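Local coordinates for protein probable exosome complex exonuclease 2 (Methanothermobacter thermautotrophicus, PDB 2WNR) that serves as a probably non-catalytic subunit of the archaeal RNA-degrading exosome, where it is thought to help shape the active site of Rrp41, at residues Cys196-Ile201 against Ser252-Lys257; Arg29-Phe34 against Gly202-Leu207. One frame throughout, in Å; residues are numbered along the deposited sequence.

Interaction 1 (Cys196-Ile201 against Ser252-Lys257); sequences CTFAKI and SIAVEK
Phe198 and Cys196, two residues apart on one face of strand 193-201, meet helix 244-268 through Ile253, Ala254 and Lys257. Apolar packing makes up the contact, and it is led by the phenyl ring. Phe198 directs its far rim at the helix: CE1 lies 3.5 Å from Ile253 CG2, and CZ is 3.7 Å from the backbone N of Ala254. On the other flank of that rim, CE2 comes within 4.0 Å of Ala254 CB. All these helix atoms sit at the edge of the ring, near its plane, so the helix meets the border of the phenyl group and not a face. The torsion of Ile253 explains which branch is used: CG2 stands anti to its backbone N, while CG1, with chi1 at -71°, takes the position beside that N and leads off toward the loop residue His32.

The smaller side chains close up the contact next to the ring. Ala254 CB lies 4.0 Å from Cys196 CB, and with only a methyl on the helix side the backbones come close here: Cys196 CA and Ala254 CA are 5.7 Å apart. Cys196 SG reaches one turn further along the helix and rests 3.9 Å from Lys257 CB. The rest of Lys257 bends away, and its NZ makes a weak hydrogen bond to His32 O.

The axes of the two segments approach to 9.0 Å and run roughly antiparallel, at 146°. Backbone hydrogen bonds to Ile221 and Ile223 hold Phe198 and Cys196 in the sheet, and Ala254 also packs on Ile223 and Val225. A long helix laid over one face of a four-stranded antiparallel sheet is the alpha/beta layering of the C-terminal part of the RNase PH fold.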
ATOM      1  N   CYS A 196      -5.815  -7.627  33.638  1.00 24.40           N
ATOM      2  CA  CYS A 196      -4.679  -8.305  34.237  1.00 23.87           C
ATOM      3  C   CYS A 196      -4.130  -9.340  33.267  1.00 23.80           C
ATOM      4  O   CYS A 196      -4.887 -10.156  32.736  1.00 24.76           O
ATOM      5  CB  CYS A 196      -5.118  -9.000  35.515  1.00 23.23           C
ATOM      6  SG  CYS A 196      -5.540  -7.888  36.848  1.00 26.49           S
ATOM      7  N   THR A 197      -2.818  -9.298  33.035  1.00 22.85           N
ATOM      8  CA  THR A 197      -2.139 -10.276  32.196  1.00 22.08           C
ATOM      9  C   THR A 197      -1.245 -11.148  33.059  1.00 22.23           C
ATOM     10  O   THR A 197      -0.478 -10.644  33.880  1.00 22.45           O
ATOM     11  CB  THR A 197      -1.293  -9.605  31.098  1.00 22.38           C
ATOM     12  OG1 THR A 197      -2.153  -8.877  30.219  1.00 24.00           O
ATOM     13  CG2 THR A 197      -0.553 -10.637  30.273  1.00 21.26           C
ATOM     14  N   PHE A 198      -1.356 -12.457  32.860  1.00 22.11           N
ATOM     15  CA  PHE A 198      -0.574 -13.451  33.589  1.00 22.01           C
ATOM     16  C   PHE A 198       0.330 -14.209  32.637  1.00 22.28           C
ATOM     17  O   PHE A 198      -0.015 -14.406  31.479  1.00 23.52           O
ATOM     18  CB  PHE A 198      -1.502 -14.454  34.275  1.00 22.37           C
ATOM     19  CG  PHE A 198      -2.471 -13.829  35.224  1.00 22.23           C
ATOM     20  CD1 PHE A 198      -2.219 -13.832  36.582  1.00 18.85           C
ATOM     21  CD2 PHE A 198      -3.640 -13.238  34.759  1.00 22.59           C
ATOM     22  CE1 PHE A 198      -3.119 -13.249  37.469  1.00 22.96           C
ATOM     23  CE2 PHE A 198      -4.547 -12.653  35.639  1.00 21.42           C
ATOM     24  CZ  PHE A 198      -4.289 -12.657  36.992  1.00 20.18           C
ATOM     25  N   ALA A 199       1.473 -14.656  33.132  1.00 21.34           N
ATOM     26  CA  ALA A 199       2.386 -15.457  32.337  1.00 21.63           C
ATOM     27  C   ALA A 199       2.611 -16.816  32.986  1.00 22.43           C
ATOM     28  O   ALA A 199       2.947 -16.892  34.168  1.00 23.07           O
ATOM     29  CB  ALA A 199       3.707 -14.726  32.157  1.00 21.81           C
ATOM     30  N   LYS A 200       2.414 -17.883  32.213  1.00 23.00           N
ATOM     31  CA  LYS A 200       2.729 -19.234  32.679  1.00 22.77           C
ATOM     32  C   LYS A 200       4.225 -19.501  32.566  1.00 23.38           C
ATOM     33  O   LYS A 200       4.777 -19.577  31.462  1.00 23.81           O
ATOM     34  CB  LYS A 200       1.942 -20.282  31.893  1.00 23.40           C
ATOM     35  CG  LYS A 200       2.270 -21.742  32.236  1.00 22.90           C
ATOM     36  CD  LYS A 200       1.510 -22.244  33.455  1.00 22.94           C
ATOM     37  CE  LYS A 200       1.815 -23.708  33.731  1.00 22.04           C
ATOM     38  NZ  LYS A 200       1.226 -24.650  32.746  1.00 22.27           N
ATOM     39  N   ILE A 201       4.872 -19.618  33.718  1.00 23.23           N
ATOM     40  CA  ILE A 201       6.274 -19.981  33.795  1.00 23.09           C
ATOM     41  C   ILE A 201       6.346 -21.147  34.762  1.00 23.91           C
ATOM     42  O   ILE A 201       5.735 -21.103  35.839  1.00 24.18           O
ATOM     43  CB  ILE A 201       7.165 -18.803  34.268  1.00 22.82           C
ATOM     44  CG1 ILE A 201       7.075 -17.636  33.280  1.00 23.77           C
ATOM     45  CG2 ILE A 201       8.618 -19.252  34.387  1.00 23.01           C
ATOM     46  CD1 ILE A 201       7.339 -16.266  33.876  1.00 23.22           C
ATOM     47  N   SER A 252      -9.681 -15.983  38.893  1.00 19.39           N
ATOM     48  CA  SER A 252      -9.767 -15.746  40.330  1.00 20.49           C
ATOM     49  C   SER A 252      -8.937 -14.532  40.760  1.00 20.83           C
ATOM     50  O   SER A 252      -9.489 -13.575  41.307  1.00 22.59           O
ATOM     51  CB  SER A 252      -9.369 -17.003  41.114  1.00 20.32           C
ATOM     52  OG  SER A 252      -9.531 -16.811  42.507  1.00 20.51           O
ATOM     53  N   ILE A 253      -7.630 -14.561  40.493  1.00 20.07           N
ATOM     54  CA  ILE A 253      -6.765 -13.419  40.812  1.00 19.49           C
ATOM     55  C   ILE A 253      -7.264 -12.141  40.135  1.00 20.58           C
ATOM     56  O   ILE A 253      -7.478 -11.133  40.810  1.00 22.00           O
ATOM     57  CB  ILE A 253      -5.249 -13.661  40.496  1.00 18.49           C
ATOM     58  CG1 ILE A 253      -4.629 -14.662  41.477  1.00 16.05           C
ATOM     59  CG2 ILE A 253      -4.468 -12.381  40.602  1.00 13.15           C
ATOM     60  CD1 ILE A 253      -4.225 -15.960  40.842  1.00 12.60           C
ATOM     61  N   ALA A 254      -7.472 -12.191  38.820  1.00 20.57           N
ATOM     62  CA  ALA A 254      -7.900 -11.006  38.068  1.00 21.26           C
ATOM     63  C   ALA A 254      -9.111 -10.323  38.712  1.00 23.02           C
ATOM     64  O   ALA A 254      -9.128  -9.099  38.876  1.00 23.09           O
ATOM     65  CB  ALA A 254      -8.174 -11.351  36.605  1.00 19.23           C
ATOM     66  N   VAL A 255     -10.099 -11.123  39.112  1.00 24.15           N
ATOM     67  CA  VAL A 255     -11.320 -10.609  39.737  1.00 24.63           C
ATOM     68  C   VAL A 255     -11.084  -9.943  41.118  1.00 26.13           C
ATOM     69  O   VAL A 255     -11.863  -9.084  41.538  1.00 26.28           O
ATOM     70  CB  VAL A 255     -12.426 -11.708  39.763  1.00 24.81           C
ATOM     71  CG1 VAL A 255     -13.650 -11.277  40.565  1.00 20.97           C
ATOM     72  CG2 VAL A 255     -12.839 -12.051  38.338  1.00 23.77           C
ATOM     73  N   GLU A 256     -10.006 -10.315  41.807  1.00 26.99           N
ATOM     74  CA  GLU A 256      -9.682  -9.683  43.091  1.00 27.72           C
ATOM     75  C   GLU A 256      -8.659  -8.548  42.973  1.00 26.14           C
ATOM     76  O   GLU A 256      -8.520  -7.740  43.882  1.00 26.46           O
ATOM     77  CB  GLU A 256      -9.237 -10.718  44.132  1.00 29.91           C
ATOM     78  CG  GLU A 256      -7.881 -11.372  43.854  1.00 35.40           C
ATOM     79  CD  GLU A 256      -7.318 -12.105  45.064  1.00 39.05           C
ATOM     80  OE1 GLU A 256      -7.937 -13.100  45.508  1.00 35.88           O
ATOM     81  OE2 GLU A 256      -6.248 -11.682  45.558  1.00 40.81           O
ATOM     82  N   LYS A 257      -7.955  -8.490  41.847  1.00 25.11           N
ATOM     83  CA  LYS A 257      -6.997  -7.416  41.582  1.00 23.89           C
ATOM     84  C   LYS A 257      -7.618  -6.182  40.913  1.00 24.55           C
ATOM     85  O   LYS A 257      -7.344  -5.060  41.320  1.00 25.93           O
ATOM     86  CB  LYS A 257      -5.807  -7.930  40.757  1.00 22.44           C
ATOM     87  CG  LYS A 257      -4.828  -8.809  41.541  1.00 20.42           C
ATOM     88  CD  LYS A 257      -3.944  -7.973  42.454  1.00 18.02           C
ATOM     89  CE  LYS A 257      -3.261  -8.822  43.499  1.00 15.95           C
ATOM     90  NZ  LYS A 257      -2.292  -7.998  44.259  1.00 18.43           N
TER

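Interaction 2 (Arg29-Phe34 against Gly202-Leu207); sequences RSLHEF and GNEIVL
With CG anti to its backbone N (chi1 171°), Leu207 carries both methyls toward the loop 29-34, where Phe34, its CG placed beside the backbone N (chi1 -82°), turns a ring face to meet them. Leu207 CG stands over that face, displaced toward the rim, 4.2 Å from the ring centroid in a CH-pi contact. Leu207 CD2 approaches Phe34 CE2 to 3.5 Å and also lies close to the carbonyl of His32.

The backbone supplies one firm link: Leu207 N donates to Leu31 O over 2.9 Å, a nearly straight bond at 166°. The same carbonyl oxygen receives a CA-H...O contact from Val206 CA at 3.3 Å. Leu31 then spreads its two methyls along the strand, CD2 at 3.7 Å from Val206 CG1 and CD1 against the bent side chain of Glu204. The carboxylate of Glu204 is engaged by a salt bridge from OE2 to Lys23. His32 brings the edge of its imidazole near Ile205 O.

Arg29 braces the loop from within. Its NH2 donates to Glu33 O at 2.8 Å, the acceptor lying in the guanidinium plane, and also bonds Asp208 O just past the strand, while NE is paired with Asp27.

Strand 204-207 is the outermost strand of its sheet within this chain, and the loop, which leads from helix 11-21 to strand 37-41, packs mainly against its C-terminal half, with Leu31 reaching back to Glu204. Ile20 of helix 11-21 packs on Leu31, Glu204 and Val206, whereas helix 244-268 meets Phe34 through Leu261 and Ile205 through Lys249 and Ala250; Cys196 and Phe198 of strand 193-201 adjoin Leu207.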
ATOM      1  N   ARG A  29       9.380  -9.751  43.601  1.00 28.09           N
ATOM      2  CA  ARG A  29       7.978  -9.528  43.969  1.00 27.05           C
ATOM      3  C   ARG A  29       7.204 -10.825  44.138  1.00 27.47           C
ATOM      4  O   ARG A  29       7.683 -11.903  43.772  1.00 26.99           O
ATOM      5  CB  ARG A  29       7.265  -8.582  42.995  1.00 25.66           C
ATOM      6  CG  ARG A  29       7.733  -8.686  41.575  1.00 24.13           C
ATOM      7  CD  ARG A  29       7.073  -7.645  40.692  1.00 18.21           C
ATOM      8  NE  ARG A  29       7.538  -7.787  39.318  1.00  9.95           N
ATOM      9  CZ  ARG A  29       6.760  -7.990  38.264  1.00 13.74           C
ATOM     10  NH1 ARG A  29       7.318  -8.100  37.071  1.00 15.19           N
ATOM     11  NH2 ARG A  29       5.433  -8.051  38.382  1.00  9.13           N
ATOM     12  N   SER A  30       6.015 -10.708  44.728  1.00 27.88           N
ATOM     13  CA  SER A  30       5.094 -11.826  44.873  1.00 27.31           C
ATOM     14  C   SER A  30       4.727 -12.340  43.486  1.00 26.26           C
ATOM     15  O   SER A  30       4.935 -11.644  42.484  1.00 25.98           O
ATOM     16  CB  SER A  30       3.836 -11.386  45.635  1.00 28.04           C
ATOM     17  OG  SER A  30       2.801 -12.359  45.554  1.00 29.82           O
ATOM     18  N   LEU A  31       4.194 -13.557  43.433  1.00 24.11           N
ATOM     19  CA  LEU A  31       3.747 -14.132  42.179  1.00 22.94           C
ATOM     20  C   LEU A  31       2.579 -13.368  41.560  1.00 23.48           C
ATOM     21  O   LEU A  31       2.484 -13.277  40.346  1.00 24.53           O
ATOM     22  CB  LEU A  31       3.382 -15.601  42.356  1.00 22.13           C
ATOM     23  CG  LEU A  31       4.505 -16.640  42.280  1.00 20.53           C
ATOM     24  CD1 LEU A  31       3.904 -17.995  41.921  1.00 16.34           C
ATOM     25  CD2 LEU A  31       5.590 -16.260  41.278  1.00 16.23           C
ATOM     26  N   HIS A  32       1.704 -12.812  42.391  1.00 24.71           N
ATOM     27  CA  HIS A  32       0.553 -12.057  41.894  1.00 25.21           C
ATOM     28  C   HIS A  32       0.649 -10.565  42.256  1.00 24.93           C
ATOM     29  O   HIS A  32      -0.311  -9.970  42.759  1.00 25.28           O
ATOM     30  CB  HIS A  32      -0.771 -12.657  42.404  1.00 25.77           C
ATOM     31  CG  HIS A  32      -0.814 -14.154  42.398  1.00 25.49           C
ATOM     32  ND1 HIS A  32      -1.244 -14.886  43.484  1.00 29.60           N
ATOM     33  CD2 HIS A  32      -0.484 -15.056  41.444  1.00 26.75           C
ATOM     34  CE1 HIS A  32      -1.180 -16.175  43.198  1.00 27.58           C
ATOM     35  NE2 HIS A  32      -0.719 -16.306  41.967  1.00 27.35           N
ATOM     36  N   GLU A  33       1.805  -9.966  41.986  1.00 24.50           N
ATOM     37  CA  GLU A  33       2.049  -8.561  42.319  1.00 22.83           C
ATOM     38  C   GLU A  33       2.488  -7.734  41.111  1.00 22.37           C
ATOM     39  O   GLU A  33       3.449  -8.083  40.422  1.00 21.74           O
ATOM     40  CB  GLU A  33       3.093  -8.456  43.435  1.00 22.68           C
ATOM     41  CG  GLU A  33       3.444  -7.025  43.824  1.00 21.15           C
ATOM     42  CD  GLU A  33       4.475  -6.938  44.933  1.00 19.96           C
ATOM     43  OE1 GLU A  33       4.789  -7.976  45.557  1.00 17.34           O
ATOM     44  OE2 GLU A  33       4.964  -5.817  45.187  1.00 18.68           O
ATOM     45  N   PHE A  34       1.780  -6.630  40.877  1.00 22.42           N
ATOM     46  CA  PHE A  34       2.144  -5.661  39.842  1.00 21.53           C
ATOM     47  C   PHE A  34       3.424  -4.925  40.184  1.00 22.53           C
ATOM     48  O   PHE A  34       3.808  -4.838  41.355  1.00 23.24           O
ATOM     49  CB  PHE A  34       1.034  -4.626  39.668  1.00 20.82           C
ATOM     50  CG  PHE A  34      -0.090  -5.087  38.805  1.00 20.56           C
ATOM     51  CD1 PHE A  34      -0.033  -4.922  37.429  1.00 17.43           C
ATOM     52  CD2 PHE A  34      -1.207  -5.693  39.360  1.00 18.75           C
ATOM     53  CE1 PHE A  34      -1.063  -5.354  36.623  1.00 17.02           C
ATOM     54  CE2 PHE A  34      -2.246  -6.121  38.554  1.00 19.46           C
ATOM     55  CZ  PHE A  34      -2.171  -5.952  37.186  1.00 14.80           C
ATOM     56  N   GLY A 202       7.086 -22.187  34.373  1.00 23.93           N
ATOM     57  CA  GLY A 202       7.162 -23.414  35.147  1.00 22.94           C
ATOM     58  C   GLY A 202       5.761 -23.930  35.374  1.00 22.96           C
ATOM     59  O   GLY A 202       4.995 -24.080  34.426  1.00 22.64           O
ATOM     60  N   ASN A 203       5.421 -24.173  36.637  1.00 23.54           N
ATOM     61  CA  ASN A 203       4.078 -24.635  37.009  1.00 23.72           C
ATOM     62  C   ASN A 203       3.206 -23.512  37.569  1.00 23.85           C
ATOM     63  O   ASN A 203       2.161 -23.764  38.168  1.00 24.80           O
ATOM     64  CB  ASN A 203       4.176 -25.760  38.045  1.00 23.37           C
ATOM     65  CG  ASN A 203       5.030 -26.923  37.577  1.00 25.07           C
ATOM     66  OD1 ASN A 203       5.792 -27.483  38.356  1.00 27.59           O
ATOM     67  ND2 ASN A 203       4.901 -27.301  36.306  1.00 26.33           N
ATOM     68  N   GLU A 204       3.640 -22.270  37.384  1.00 23.62           N
ATOM     69  CA  GLU A 204       3.008 -21.144  38.053  1.00 23.45           C
ATOM     70  C   GLU A 204       2.475 -20.139  37.055  1.00 22.56           C
ATOM     71  O   GLU A 204       3.029 -19.986  35.966  1.00 23.32           O
ATOM     72  CB  GLU A 204       4.009 -20.445  38.990  1.00 23.56           C
ATOM     73  CG  GLU A 204       4.666 -21.344  40.045  1.00 24.94           C
ATOM     74  CD  GLU A 204       3.685 -21.886  41.071  1.00 28.51           C
ATOM     75  OE1 GLU A 204       2.600 -21.282  41.248  1.00 29.77           O
ATOM     76  OE2 GLU A 204       4.005 -22.923  41.703  1.00 27.05           O
ATOM     77  N   ILE A 205       1.400 -19.454  37.421  1.00 21.76           N
ATOM     78  CA  ILE A 205       1.029 -18.246  36.692  1.00 22.95           C
ATOM     79  C   ILE A 205       1.484 -17.010  37.471  1.00 23.26           C
ATOM     80  O   ILE A 205       1.272 -16.909  38.686  1.00 23.74           O
ATOM     81  CB  ILE A 205      -0.472 -18.178  36.312  1.00 22.76           C
ATOM     82  CG1 ILE A 205      -1.368 -18.466  37.514  1.00 23.39           C
ATOM     83  CG2 ILE A 205      -0.774 -19.147  35.155  1.00 22.56           C
ATOM     84  CD1 ILE A 205      -2.747 -17.863  37.397  1.00 25.41           C
ATOM     85  N   VAL A 206       2.147 -16.091  36.775  1.00 23.23           N
ATOM     86  CA  VAL A 206       2.618 -14.879  37.426  1.00 23.98           C
ATOM     87  C   VAL A 206       1.953 -13.667  36.825  1.00 23.82           C
ATOM     88  O   VAL A 206       1.815 -13.574  35.608  1.00 25.32           O
ATOM     89  CB  VAL A 206       4.183 -14.692  37.474  1.00 24.33           C
ATOM     90  CG1 VAL A 206       4.950 -15.987  37.643  1.00 24.03           C
ATOM     91  CG2 VAL A 206       4.720 -13.780  36.398  1.00 26.35           C
ATOM     92  N   LEU A 207       1.544 -12.743  37.689  1.00 23.08           N
ATOM     93  CA  LEU A 207       0.823 -11.555  37.257  1.00 23.08           C
ATOM     94  C   LEU A 207       1.797 -10.465  36.832  1.00 23.07           C
ATOM     95  O   LEU A 207       2.796 -10.232  37.507  1.00 24.00           O
ATOM     96  CB  LEU A 207      -0.106 -11.056  38.373  1.00 23.12           C
ATOM     97  CG  LEU A 207      -0.832  -9.710  38.262  1.00 22.26           C
ATOM     98  CD1 LEU A 207      -1.872  -9.721  37.148  1.00 20.10           C
ATOM     99  CD2 LEU A 207      -1.485  -9.375  39.597  1.00 22.22           C
TER

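In the fold
Interactions 1 and 2 lie with centres about 8 Å apart, on the same side of the chain's centre, and share one antiparallel sheet. Strands 193-201 and 204-207 form a hairpin, tied where Ala199 N approaches Val206 O to 2.7 Å, a probable hydrogen bond. Along the chain the segments alternate: 29-34, 196-201, 202-207, 252-257. Interaction 1 fixes the inner strand of this pair to helix 244-268, whereas interaction 2 joins the outer strand to a loop from the N-terminal region, about 170 residues earlier. Together they bring that loop, the hairpin and the last helix together at this end of the subunit.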